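Local coordinates for protein ebony (PDB 6DYM) that probably joins beta-alanine to amines such as dopamine and histamine as a nonribosomal peptide synthetase, with the C-terminal condensation domain present here forming the amide bond, at residues L2-V7 against M140-H145; E12-V17 against D50-L55; D80-P85 against P106-Y111; N186-V189 against R195-G198. All coordinates share one frame; numbering follows the deposited sequence. Where two conformers were deposited one is given.

Interaction 1. Residues L2-V7 against M140-H145; sequences LKMEAV and MHFMEH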
loop_
_atom_site.group_PDB
_atom_site.type_symbol
_atom_site.label_atom_id
_atom_site.label_comp_id
_atom_site.label_asym_id
_atom_site.label_seq_id
_atom_site.Cartn_x
_atom_site.Cartn_y
_atom_site.Cartn_z
ATOM N N LEU A 2 -2.519 22.900 6.138
ATOM C CA LEU A 2 -3.457 21.923 5.601
ATOM C C LEU A 2 -4.241 21.279 6.739
ATOM O O LEU A 2 -3.651 20.719 7.668
ATOM C CB LEU A 2 -2.708 20.866 4.793
ATOM C CG LEU A 2 -3.557 19.825 4.062
ATOM C CD1 LEU A 2 -4.569 20.490 3.147
ATOM C CD2 LEU A 2 -2.658 18.880 3.275
ATOM N N LYS A 3 -5.566 21.359 6.671
ATOM C CA LYS A 3 -6.445 20.766 7.672
ATOM C C LYS A 3 -7.121 19.542 7.070
ATOM O O LYS A 3 -7.708 19.626 5.988
ATOM C CB LYS A 3 -7.490 21.776 8.152
ATOM C CG LYS A 3 -6.899 23.046 8.738
ATOM C CD LYS A 3 -6.451 22.846 10.177
ATOM C CE LYS A 3 -6.410 24.171 10.920
ATOM N NZ LYS A 3 -6.463 23.988 12.395
ATOM N N MET A 4 -7.046 18.414 7.773
ATOM C CA MET A 4 -7.446 17.135 7.211
ATOM C C MET A 4 -8.384 16.391 8.149
ATOM O O MET A 4 -8.365 16.580 9.367
ATOM C CB MET A 4 -6.226 16.255 6.910
ATOM C CG MET A 4 -5.463 16.669 5.668
ATOM S SD MET A 4 -3.851 15.874 5.589
ATOM C CE MET A 4 -3.003 16.697 6.932
ATOM N N GLU A 5 -9.190 15.512 7.560
ATOM C CA GLU A 5 -10.079 14.649 8.321
ATOM C C GLU A 5 -10.121 13.272 7.676
ATOM O O GLU A 5 -10.243 13.162 6.452
ATOM C CB GLU A 5 -11.487 15.235 8.397
ATOM C CG GLU A 5 -12.480 14.335 9.101
ATOM C CD GLU A 5 -13.894 14.882 9.053
ATOM O OE1 GLU A 5 -14.121 15.899 8.359
ATOM O OE2 GLU A 5 -14.779 14.289 9.705
ATOM N N ALA A 6 -10.030 12.233 8.500
ATOM C CA ALA A 6 -10.107 10.856 8.032
ATOM C C ALA A 6 -11.550 10.378 8.091
ATOM O O ALA A 6 -12.191 10.455 9.143
ATOM C CB ALA A 6 -9.217 9.946 8.881
ATOM N N VAL A 7 -12.051 9.878 6.967
ATOM C CA VAL A 7 -13.441 9.445 6.847
ATOM C C VAL A 7 -13.464 7.991 6.386
ATOM O O VAL A 7 -12.776 7.648 5.414
ATOM C CB VAL A 7 -14.210 10.355 5.876
ATOM C CG1 VAL A 7 -15.541 9.734 5.494
ATOM C CG2 VAL A 7 -14.408 11.736 6.493
ATOM N N MET A 140 0.816 12.328 4.188
ATOM C CA MET A 140 1.418 11.047 4.551
ATOM C C MET A 140 1.532 10.899 6.063
ATOM O O MET A 140 1.184 9.849 6.619
ATOM C CB MET A 140 2.792 10.904 3.892
ATOM C CG MET A 140 2.741 10.726 2.379
ATOM S SD MET A 140 1.881 9.217 1.879
ATOM C CE MET A 140 3.195 8.011 2.065
ATOM N N HIS A 141 2.022 11.941 6.747
ATOM C CA HIS A 141 2.081 11.906 8.208
ATOM C C HIS A 141 0.694 11.672 8.801
ATOM O O HIS A 141 0.535 10.911 9.763
ATOM C CB HIS A 141 2.674 13.212 8.755
ATOM C CG HIS A 141 4.177 13.252 8.769
ATOM N ND1 HIS A 141 4.940 12.450 9.589
ATOM C CD2 HIS A 141 5.054 14.015 8.072
ATOM C CE1 HIS A 141 6.221 12.706 9.389
ATOM N NE2 HIS A 141 6.318 13.651 8.471
ATOM N N PHE A 142 -0.326 12.313 8.226
ATOM C CA PHE A 142 -1.684 12.192 8.751
ATOM C C PHE A 142 -2.222 10.777 8.570
ATOM O O PHE A 142 -2.803 10.198 9.494
ATOM C CB PHE A 142 -2.590 13.214 8.059
ATOM C CG PHE A 142 -3.991 13.259 8.598
ATOM C CD1 PHE A 142 -4.294 14.015 9.720
ATOM C CD2 PHE A 142 -5.012 12.564 7.970
ATOM C CE1 PHE A 142 -5.590 14.064 10.212
ATOM C CE2 PHE A 142 -6.309 12.608 8.457
ATOM C CZ PHE A 142 -6.599 13.357 9.577
ATOM N N MET A 143 -2.050 10.204 7.379
ATOM C CA MET A 143 -2.527 8.844 7.146
ATOM C C MET A 143 -1.750 7.834 7.979
ATOM O O MET A 143 -2.319 6.854 8.469
ATOM C CB MET A 143 -2.411 8.489 5.671
ATOM C CG MET A 143 -3.214 9.386 4.767
ATOM S SD MET A 143 -3.397 8.655 3.146
ATOM C CE MET A 143 -1.835 9.071 2.388
ATOM N N GLU A 144 -0.445 8.042 8.130
ATOM C CA GLU A 144 0.346 7.155 8.972
ATOM C C GLU A 144 -0.167 7.170 10.406
ATOM O O GLU A 144 -0.256 6.125 11.064
ATOM C CB GLU A 144 1.806 7.590 8.907
ATOM C CG GLU A 144 2.744 6.827 9.795
ATOM C CD GLU A 144 2.564 5.322 9.699
ATOM O OE1 GLU A 144 2.509 4.682 10.777
ATOM O OE2 GLU A 144 2.481 4.806 8.573
ATOM N N HIS A 145 -0.503 8.361 10.907
ATOM C CA HIS A 145 -1.049 8.502 12.250
ATOM C C HIS A 145 -2.422 7.852 12.362
ATOM O O HIS A 145 -2.738 7.244 13.387
ATOM C CB HIS A 145 -1.114 9.993 12.619
ATOM C CG HIS A 145 -1.745 10.288 13.948
ATOM N ND1 HIS A 145 -3.108 10.431 14.112
ATOM C CD2 HIS A 145 -1.193 10.522 15.164
ATOM C CE1 HIS A 145 -3.370 10.712 15.377
ATOM N NE2 HIS A 145 -2.227 10.774 16.036
#
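Met4 lies over one face of the Phe142 ring, and this pair forms the tight part of the contact. Met4 CB sits above the ring centre, 3.8 Å from the Phe142 centroid and only 3° off the ring normal, a clear CH-pi contact. The rest of the chain runs back toward the root of the ring. Met4 SD stands 4.6 Å from the Phe142 centroid at an oblique angle, a Met-aromatic contact. Met4 CE then reaches Phe142 CB at 3.7 Å. The two side chains lie alongside each other and run in opposite senses. Phe142 CG is anti to its backbone N (chi1 -175°), which extends the ring from the helix toward the strand. The fold is a mixed sheet with flanking helices, and its strand order fits the GNAT acyltransferases. Here its edge strand 4-8 meets helix 133-153. Backbone hydrogen bonds tie the strand to strand 62-66, Glu5 with Tyr65 and Val7 with Val63. Ala6 N lies at the ring edge, near its plane, 3.7 Å from Phe142 CE2. Ala6 CB comes to 4.0 Å from Phe142 CE2. No hydrogen bond joins the two segments. On the solvent side, Glu5 turns its side chain away from the helix and is exposed. A bound calcium ion lies about 7 Å from the side chain of Met4.

Interaction 2. Residues E12-V17 against D50-L55; sequences EHRQEV and DIWNVL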
loop_
_atom_site.group_PDB
_atom_site.type_symbol
_atom_site.label_atom_id
_atom_site.label_comp_id
_atom_site.label_asym_id
_atom_site.label_seq_id
_atom_site.Cartn_x
_atom_site.Cartn_y
_atom_site.Cartn_z
ATOM N N GLU A 12 -19.531 5.200 -2.579
ATOM C CA GLU A 12 -19.491 6.252 -3.588
ATOM C C GLU A 12 -18.120 6.901 -3.740
ATOM O O GLU A 12 -17.971 7.798 -4.579
ATOM C CB GLU A 12 -20.540 7.318 -3.260
ATOM C CG GLU A 12 -20.139 8.278 -2.151
ATOM C CD GLU A 12 -20.850 7.972 -0.846
ATOM O OE1 GLU A 12 -21.305 6.816 -0.674
ATOM O OE2 GLU A 12 -20.958 8.882 0.004
ATOM N N HIS A 13 -17.123 6.474 -2.962
ATOM C CA HIS A 13 -15.765 6.998 -3.067
ATOM C C HIS A 13 -14.955 6.332 -4.171
ATOM O O HIS A 13 -13.771 6.659 -4.325
ATOM C CB HIS A 13 -15.025 6.815 -1.739
ATOM C CG HIS A 13 -15.468 7.747 -0.654
ATOM N ND1 HIS A 13 -15.518 7.371 0.671
ATOM C CD2 HIS A 13 -15.871 9.039 -0.695
ATOM C CE1 HIS A 13 -15.932 8.391 1.401
ATOM N NE2 HIS A 13 -16.156 9.414 0.596
ATOM N N ARG A 14 -15.562 5.424 -4.940
ATOM C CA ARG A 14 -14.798 4.519 -5.798
ATOM C C ARG A 14 -13.987 5.278 -6.843
ATOM O O ARG A 14 -12.783 5.039 -7.003
ATOM C CB ARG A 14 -15.740 3.518 -6.470
ATOM C CG ARG A 14 -15.040 2.342 -7.136
ATOM C CD ARG A 14 -16.033 1.506 -7.933
ATOM N NE ARG A 14 -16.845 2.361 -8.793
ATOM C CZ ARG A 14 -16.488 2.754 -10.012
ATOM N NH1 ARG A 14 -15.333 2.354 -10.532
ATOM N NH2 ARG A 14 -17.288 3.545 -10.716
ATOM N N GLN A 15 -14.630 6.188 -7.578
ATOM C CA GLN A 15 -13.920 6.871 -8.656
ATOM C C GLN A 15 -12.846 7.801 -8.111
ATOM O O GLN A 15 -11.752 7.892 -8.679
ATOM C CB GLN A 15 -14.895 7.645 -9.538
ATOM C CG GLN A 15 -14.266 8.106 -10.839
ATOM C CD GLN A 15 -13.708 6.948 -11.646
ATOM O OE1 GLN A 15 -14.398 5.959 -11.888
ATOM N NE2 GLN A 15 -12.448 7.060 -12.055
ATOM N N GLU A 16 -13.140 8.505 -7.016
ATOM C CA GLU A 16 -12.135 9.368 -6.407
ATOM C C GLU A 16 -10.939 8.555 -5.923
ATOM O O GLU A 16 -9.787 8.957 -6.120
ATOM C CB GLU A 16 -12.758 10.170 -5.261
ATOM C CG GLU A 16 -13.761 11.224 -5.721
ATOM C CD GLU A 16 -14.698 11.680 -4.612
ATOM O OE1 GLU A 16 -15.691 10.969 -4.333
ATOM O OE2 GLU A 16 -14.447 12.753 -4.025
ATOM N N VAL A 17 -11.192 7.396 -5.309
ATOM C CA VAL A 17 -10.102 6.546 -4.841
ATOM C C VAL A 17 -9.314 5.984 -6.020
ATOM O O VAL A 17 -8.080 5.930 -5.991
ATOM C CB VAL A 17 -10.653 5.428 -3.936
ATOM C CG1 VAL A 17 -9.644 4.286 -3.802
ATOM C CG2 VAL A 17 -11.027 5.987 -2.577
ATOM N N ASP A 50 -12.497 -4.754 -8.736
ATOM C CA ASP A 50 -12.790 -6.135 -8.369
ATOM C C ASP A 50 -12.946 -6.309 -6.862
ATOM O O ASP A 50 -13.696 -7.186 -6.419
ATOM C CB ASP A 50 -11.692 -7.060 -8.891
ATOM C CG ASP A 50 -11.923 -7.482 -10.327
ATOM O OD1 ASP A 50 -12.953 -7.073 -10.906
ATOM O OD2 ASP A 50 -11.077 -8.222 -10.874
ATOM N N ILE A 51 -12.248 -5.503 -6.062
ATOM C CA ILE A 51 -12.267 -5.647 -4.609
ATOM C C ILE A 51 -13.087 -4.571 -3.923
ATOM O O ILE A 51 -13.187 -4.583 -2.688
ATOM C CB ILE A 51 -10.837 -5.669 -4.031
ATOM C CG1 ILE A 51 -10.163 -4.307 -4.218
ATOM C CG2 ILE A 51 -10.016 -6.757 -4.685
ATOM C CD1 ILE A 51 -8.846 -4.158 -3.468
ATOM N N TRP A 52 -13.700 -3.653 -4.677
ATOM C CA TRP A 52 -14.205 -2.422 -4.075
ATOM C C TRP A 52 -15.245 -2.697 -2.991
ATOM O O TRP A 52 -15.187 -2.115 -1.902
ATOM C CB TRP A 52 -14.792 -1.499 -5.140
ATOM C CG TRP A 52 -15.309 -0.255 -4.510
ATOM C CD1 TRP A 52 -16.613 0.102 -4.340
ATOM C CD2 TRP A 52 -14.526 0.780 -3.906
ATOM N NE1 TRP A 52 -16.691 1.308 -3.683
ATOM C CE2 TRP A 52 -15.421 1.743 -3.405
ATOM C CE3 TRP A 52 -13.152 0.988 -3.751
ATOM C CZ2 TRP A 52 -14.988 2.898 -2.762
ATOM C CZ3 TRP A 52 -12.723 2.135 -3.108
ATOM C CH2 TRP A 52 -13.637 3.077 -2.626
ATOM N N ASN A 53 -16.215 -3.571 -3.273
ATOM C CA ASN A 53 -17.290 -3.796 -2.311
ATOM C C ASN A 53 -16.754 -4.411 -1.023
ATOM O O ASN A 53 -17.075 -3.949 0.078
ATOM C CB ASN A 53 -18.379 -4.675 -2.931
ATOM C CG ASN A 53 -19.150 -3.959 -4.031
ATOM O OD1 ASN A 53 -19.069 -4.328 -5.202
ATOM N ND2 ASN A 53 -19.905 -2.935 -3.656
ATOM N N VAL A 54 -15.918 -5.444 -1.143
ATOM C CA VAL A 54 -15.300 -6.055 0.033
ATOM C C VAL A 54 -14.442 -5.040 0.781
ATOM O O VAL A 54 -14.430 -5.005 2.018
ATOM C CB VAL A 54 -14.476 -7.287 -0.385
ATOM C CG1 VAL A 54 -13.801 -7.916 0.827
ATOM C CG2 VAL A 54 -15.361 -8.284 -1.106
ATOM N N LEU A 55 -13.717 -4.195 0.042
ATOM C CA LEU A 55 -12.874 -3.183 0.669
ATOM C C LEU A 55 -13.694 -2.257 1.559
ATOM O O LEU A 55 -13.305 -1.971 2.699
ATOM C CB LEU A 55 -12.141 -2.392 -0.412
ATOM C CG LEU A 55 -10.966 -1.493 -0.027
ATOM C CD1 LEU A 55 -9.854 -2.293 0.632
ATOM C CD2 LEU A 55 -10.448 -0.786 -1.264
#
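Trp52 of helix 41-58 presses one face of its indole against Arg14, in the first turn of helix 14-25. The two helices both come in sequence between strands 4-8 and 62-66, as in the GNAT fold. Arg14 CG stands 3.6 Å from the centroid of the five-membered ring of Trp52, 9° off its normal, in a CH-pi contact. Arg14 CB is 3.6 Å from Trp52 CE2, and Arg14 N is 3.4 Å from Trp52 CZ2. Val17 takes the far end of the indole, with CG1 3.8 Å from Trp52 CZ3. His13 adds CB beside Trp52 CZ2. The Arg14 chain bends at chi3 (49°), and its guanidinium plane stands nearly upright to the indole, at 87°. The next shell fixes these groups. Arg14 NH1 bonds to Asn49 OD1. His13 is held at both ring nitrogens, ND1 by Arg10 N and NE2 by Tyr65 OH. Replacing Trp52 by an alanine would probably open a gap beneath the Arg14 methylenes and beside Val17, and would leave Leu11 O without its indole donor. In the deposited structure that donor is Trp52 NE1, which fixes how the ring is turned about its bond to CB.

Interaction 3. Residues D80-P85 against P106-Y111; sequences DARNEP and PIRDNY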
loop_
_atom_site.group_PDB
_atom_site.type_symbol
_atom_site.label_atom_id
_atom_site.label_comp_id
_atom_site.label_asym_id
_atom_site.label_seq_id
_atom_site.Cartn_x
_atom_site.Cartn_y
_atom_site.Cartn_z
ATOM N N ASP A 80 -7.324 -7.008 6.809
ATOM C CA ASP A 80 -6.764 -8.046 7.659
ATOM C C ASP A 80 -5.870 -8.933 6.801
ATOM O O ASP A 80 -6.335 -9.527 5.824
ATOM C CB ASP A 80 -7.892 -8.855 8.301
ATOM C CG ASP A 80 -7.393 -9.882 9.313
ATOM O OD1 ASP A 80 -6.245 -10.361 9.197
ATOM O OD2 ASP A 80 -8.164 -10.220 10.232
ATOM N N ALA A 81 -4.584 -9.005 7.153
ATOM C CA ALA A 81 -3.638 -9.752 6.329
ATOM C C ALA A 81 -4.065 -11.205 6.143
ATOM O O ALA A 81 -3.726 -11.824 5.129
ATOM C CB ALA A 81 -2.241 -9.689 6.943
ATOM N N ARG A 82 -4.809 -11.761 7.097
ATOM C CA ARG A 82 -5.262 -13.145 7.032
ATOM C C ARG A 82 -6.713 -13.267 6.563
ATOM O O ARG A 82 -7.344 -14.308 6.782
ATOM C CB ARG A 82 -5.078 -13.811 8.395
ATOM C CG ARG A 82 -3.648 -13.721 8.935
ATOM C CD ARG A 82 -3.412 -14.739 10.040
ATOM N NE ARG A 82 -2.094 -14.617 10.665
ATOM C CZ ARG A 82 -0.960 -15.023 10.101
ATOM N NH1 ARG A 82 0.193 -14.894 10.746
ATOM N NH2 ARG A 82 -0.977 -15.560 8.889
ATOM N N ASN A 83 -7.249 -12.234 5.917
ATOM C CA ASN A 83 -8.647 -12.223 5.490
ATOM C C ASN A 83 -8.807 -11.297 4.285
ATOM O O ASN A 83 -9.705 -10.456 4.230
ATOM C CB ASN A 83 -9.563 -11.804 6.641
ATOM C CG ASN A 83 -11.022 -12.134 6.378
ATOM O OD1 ASN A 83 -11.332 -13.111 5.703
ATOM N ND2 ASN A 83 -11.923 -11.313 6.907
ATOM N N GLU A 84 -7.924 -11.443 3.301
ATOM C CA GLU A 84 -7.820 -10.650 2.083
ATOM C C GLU A 84 -8.532 -11.335 0.926
ATOM O O GLU A 84 -8.437 -12.559 0.777
ATOM C CB GLU A 84 -6.355 -10.427 1.706
ATOM C CG GLU A 84 -5.751 -9.229 2.395
ATOM C CD GLU A 84 -4.384 -8.838 1.860
ATOM O OE1 GLU A 84 -3.914 -9.443 0.876
ATOM O OE2 GLU A 84 -3.777 -7.914 2.437
ATOM N N PRO A 85 -9.245 -10.568 0.103
ATOM C CA PRO A 85 -9.961 -11.170 -1.028
ATOM C C PRO A 85 -9.001 -11.820 -2.011
ATOM O O PRO A 85 -7.839 -11.426 -2.136
ATOM C CB PRO A 85 -10.694 -9.980 -1.662
ATOM C CG PRO A 85 -9.972 -8.764 -1.162
ATOM C CD PRO A 85 -9.500 -9.123 0.212
ATOM N N PRO A 106 6.652 -15.693 3.881
ATOM C CA PRO A 106 7.413 -16.429 4.908
ATOM C C PRO A 106 7.435 -15.737 6.258
ATOM O O PRO A 106 7.387 -16.405 7.298
ATOM C CB PRO A 106 8.820 -16.521 4.295
ATOM C CG PRO A 106 8.587 -16.456 2.817
ATOM C CD PRO A 106 7.410 -15.544 2.625
ATOM N N ILE A 107 7.500 -14.407 6.272
ATOM C CA ILE A 107 7.529 -13.675 7.533
ATOM C C ILE A 107 6.151 -13.678 8.187
ATOM O O ILE A 107 6.011 -13.996 9.374
ATOM C CB ILE A 107 8.038 -12.242 7.296
ATOM C CG1 ILE A 107 9.495 -12.272 6.821
ATOM C CG2 ILE A 107 7.851 -11.411 8.546
ATOM C CD1 ILE A 107 10.025 -10.928 6.350
ATOM N N ARG A 108 5.119 -13.328 7.417
ATOM C CA ARG A 108 3.759 -13.244 7.947
ATOM C C ARG A 108 3.317 -14.555 8.588
ATOM O O ARG A 108 2.734 -14.561 9.680
ATOM C CB ARG A 108 2.792 -12.857 6.828
ATOM C CG ARG A 108 1.320 -12.957 7.210
ATOM C CD ARG A 108 0.434 -12.937 5.973
ATOM N NE ARG A 108 0.620 -14.139 5.164
ATOM C CZ ARG A 108 0.933 -14.137 3.873
ATOM N NH1 ARG A 108 1.103 -12.988 3.230
ATOM N NH2 ARG A 108 1.079 -15.285 3.225
ATOM N N ASP A 109 3.568 -15.677 7.920
ATOM C CA ASP A 109 2.978 -16.935 8.354
ATOM C C ASP A 109 3.828 -17.697 9.359
ATOM O O ASP A 109 3.345 -18.684 9.927
ATOM C CB ASP A 109 2.678 -17.813 7.134
ATOM C CG ASP A 109 1.628 -17.188 6.232
ATOM O OD1 ASP A 109 0.883 -16.322 6.733
ATOM O OD2 ASP A 109 1.543 -17.548 5.039
ATOM N N ASN A 110 5.057 -17.253 9.628
ATOM C CA ASN A 110 5.924 -17.961 10.555
ATOM C C ASN A 110 6.410 -17.133 11.733
ATOM O O ASN A 110 6.856 -17.723 12.724
ATOM C CB ASN A 110 7.149 -18.524 9.819
ATOM C CG ASN A 110 6.762 -19.537 8.772
ATOM O OD1 ASN A 110 6.427 -20.678 9.095
ATOM N ND2 ASN A 110 6.790 -19.127 7.510
ATOM N N TYR A 111 6.340 -15.802 11.667
ATOM C CA TYR A 111 6.836 -14.956 12.744
ATOM C C TYR A 111 5.800 -14.014 13.335
ATOM O O TYR A 111 6.008 -13.528 14.450
ATOM C CB TYR A 111 8.031 -14.121 12.263
ATOM C CG TYR A 111 9.300 -14.924 12.114
ATOM C CD1 TYR A 111 9.792 -15.259 10.858
ATOM C CD2 TYR A 111 10.000 -15.365 13.235
ATOM C CE1 TYR A 111 10.957 -16.004 10.720
ATOM C CE2 TYR A 111 11.161 -16.109 13.107
ATOM C CZ TYR A 111 11.637 -16.422 11.848
ATOM O OH TYR A 111 12.793 -17.156 11.722
#
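Arg82 reaches from a turn to the last part of helix 93-111. Its turn follows strand 71-80 and combines a type I beta turn, Asp80 to Asn83, with an Asx turn in which Asp80 OD1 accepts from Arg82 N. The contact is mainly polar. Among the hydrogen bonds, Arg82 NH1 donates to Arg108 O at 2.8 Å, from above the carbonyl plane. The same nitrogen also bonds to Pro113 O. Among the salt bridges, Arg82 NH2 meets Asp109 OD1 at 2.9 Å, on the anti side of the carboxylate and in the guanidinium plane. The Arg82 chain is extended from CG to NE, which carries its end across to the helix. Arg108 grips Asp109 side-on, NE to OD1 at 2.7 Å and NH2 to OD2 at 2.9 Å. Arg108 NH2 has a second partner in Glu101. The shared carboxylate probably offsets the closeness of the two arginines. With an alanine at Arg82, Asp109 is likely to lose one of its two charged mates, and the carbonyls of Arg108 and Pro113 the donor they share. Apolar packing is slight, with Ala81 CB 4.3 Å from Arg108 CD. Arg82 NH2 and Arg108 NE approach Asp109 OD1 from opposite faces of the carboxylate.

Interaction 4. Residues N186-V189 against R195-G198; sequences NEYV and RPFG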
loop_
_atom_site.group_PDB
_atom_site.type_symbol
_atom_site.label_atom_id
_atom_site.label_comp_id
_atom_site.label_asym_id
_atom_site.label_seq_id
_atom_site.Cartn_x
_atom_site.Cartn_y
_atom_site.Cartn_z
ATOM N N ASN A 186 16.500 -6.179 -7.478
ATOM C CA ASN A 186 17.050 -6.721 -8.721
ATOM C C ASN A 186 17.578 -8.144 -8.573
ATOM O O ASN A 186 18.081 -8.705 -9.552
ATOM C CB ASN A 186 18.145 -5.800 -9.297
ATOM C CG ASN A 186 19.395 -5.706 -8.426
ATOM O OD1 ASN A 186 19.696 -6.586 -7.620
ATOM N ND2 ASN A 186 20.136 -4.613 -8.597
ATOM N N GLU A 187 17.475 -8.742 -7.388
ATOM C CA GLU A 187 17.839 -10.139 -7.200
ATOM C C GLU A 187 16.640 -11.081 -7.258
ATOM O O GLU A 187 16.831 -12.301 -7.219
ATOM C CB GLU A 187 18.565 -10.317 -5.859
ATOM C CG GLU A 187 19.814 -9.452 -5.712
ATOM C CD GLU A 187 21.083 -10.144 -6.176
ATOM O OE1 GLU A 187 22.174 -9.752 -5.707
ATOM O OE2 GLU A 187 20.994 -11.080 -7.002
ATOM N N TYR A 188 15.419 -10.558 -7.351
ATOM C CA TYR A 188 14.250 -11.426 -7.377
ATOM C C TYR A 188 14.147 -12.142 -8.719
ATOM O O TYR A 188 14.250 -11.516 -9.780
ATOM C CB TYR A 188 12.974 -10.632 -7.110
ATOM C CG TYR A 188 11.734 -11.495 -7.244
ATOM C CD1 TYR A 188 11.470 -12.505 -6.325
ATOM C CD2 TYR A 188 10.849 -11.321 -8.305
ATOM C CE1 TYR A 188 10.348 -13.310 -6.449
ATOM C CE2 TYR A 188 9.721 -12.118 -8.433
ATOM C CZ TYR A 188 9.479 -13.111 -7.503
ATOM O OH TYR A 188 8.366 -13.910 -7.625
ATOM N N VAL A 189 13.930 -13.455 -8.670
ATOM C CA VAL A 189 13.831 -14.293 -9.861
ATOM C C VAL A 189 12.383 -14.717 -10.041
ATOM O O VAL A 189 11.749 -15.206 -9.099
ATOM C CB VAL A 189 14.743 -15.529 -9.773
ATOM C CG1 VAL A 189 14.812 -16.224 -11.133
ATOM C CG2 VAL A 189 16.121 -15.135 -9.299
ATOM N N ARG A 195 14.864 -12.073 -14.103
ATOM C CA ARG A 195 14.751 -11.126 -13.005
ATOM C C ARG A 195 13.973 -9.910 -13.485
ATOM O O ARG A 195 14.552 -9.020 -14.125
ATOM C CB ARG A 195 16.131 -10.726 -12.475
ATOM C CG ARG A 195 16.989 -11.939 -12.123
ATOM C CD ARG A 195 18.392 -11.570 -11.640
ATOM N NE ARG A 195 19.236 -11.059 -12.715
ATOM C CZ ARG A 195 19.859 -9.884 -12.685
ATOM N NH1 ARG A 195 19.745 -9.091 -11.625
ATOM N NH2 ARG A 195 20.605 -9.500 -13.716
ATOM N N PRO A 196 12.666 -9.830 -13.220
ATOM C CA PRO A 196 11.851 -8.759 -13.823
ATOM C C PRO A 196 12.268 -7.357 -13.414
ATOM O O PRO A 196 12.055 -6.414 -14.188
ATOM C CB PRO A 196 10.428 -9.087 -13.343
ATOM C CG PRO A 196 10.608 -9.978 -12.149
ATOM C CD PRO A 196 11.867 -10.754 -12.400
ATOM N N PHE A 197 12.850 -7.183 -12.225
ATOM C CA PHE A 197 13.412 -5.905 -11.805
ATOM C C PHE A 197 14.935 -5.892 -11.904
ATOM O O PHE A 197 15.594 -5.117 -11.204
ATOM C CB PHE A 197 12.966 -5.560 -10.382
ATOM C CG PHE A 197 11.580 -6.045 -10.041
ATOM C CD1 PHE A 197 10.468 -5.520 -10.684
ATOM C CD2 PHE A 197 11.389 -7.025 -9.076
ATOM C CE1 PHE A 197 9.187 -5.966 -10.380
ATOM C CE2 PHE A 197 10.106 -7.480 -8.766
ATOM C CZ PHE A 197 9.007 -6.950 -9.423
ATOM N N GLY A 198 15.504 -6.730 -12.780
ATOM C CA GLY A 198 16.951 -6.896 -12.820
ATOM C C GLY A 198 17.707 -5.648 -13.232
ATOM O O GLY A 198 18.864 -5.463 -12.843
HETATM O O HOH W 1 14.195 -8.828 -10.299
#
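Tyr188 and Phe197 meet obliquely, Tyr188 CD2 lying 3.9 Å from Phe197 CE2. Pro196 fills the angle between the two rings. Its CG lies over the centre of one Phe197 face, and the same atom sits at the edge of the Tyr188 ring, near its plane. The third flat group is the Arg195 guanidinium, which takes Asn186 O at its edge. Arg195 NH1 donates to Asn186 O at 2.7 Å, with an N-H...O angle of 141°. The Arg195 chain bends at chi3 (-71°), and this turns NH1 in to meet Asn186 O nearly end-on, 18° from the carbonyl plane. Both segments belong to the long connection between the antiparallel strands 178-184 and 205-212, the last two of the GNAT-like sheet. A type I beta turn from Arg195 to Gly198 shapes the second segment. Backbone contacts draw the segments together. Tyr188 O receives a CA-H...O contact from Arg195 CA at 3.3 Å. Phe197 O is met by Asn186 CA in the same way. One water links the two segments, donating to Tyr188 O at 2.7 Å and accepting from Phe197 N at 2.9 Å. Asn186 is fixed by its amide, OD1 to Gln184 and ND2 to Asp202 and Ala200 O. Both rings pack on helix 93-111. Tyr188 packs edge-to-face on Phe102, and Phe99 meets Tyr188 and Phe197.

In the fold
From the N terminus, interaction 1 closes the longest loop, bringing edge strand 4-8 to helix 133-153. Interactions 2 and 3 both fall within that span. Interaction 2 closes first and joins helices 14-25 and 41-58. Interaction 3 follows in series and ties the loop after strand 71-80 to helix 93-111. The two touch through Ile51 CG2 and Pro85 CG, 4.1 Å apart. Interaction 4 opens only after interaction 1 has closed, and fastens the connection between strands 178-184 and 205-212. None of the four cross. Interaction 4 lies on the opposite side of the chain's centre from interactions 1 and 2, its centre about 35 Å from that of interaction 1.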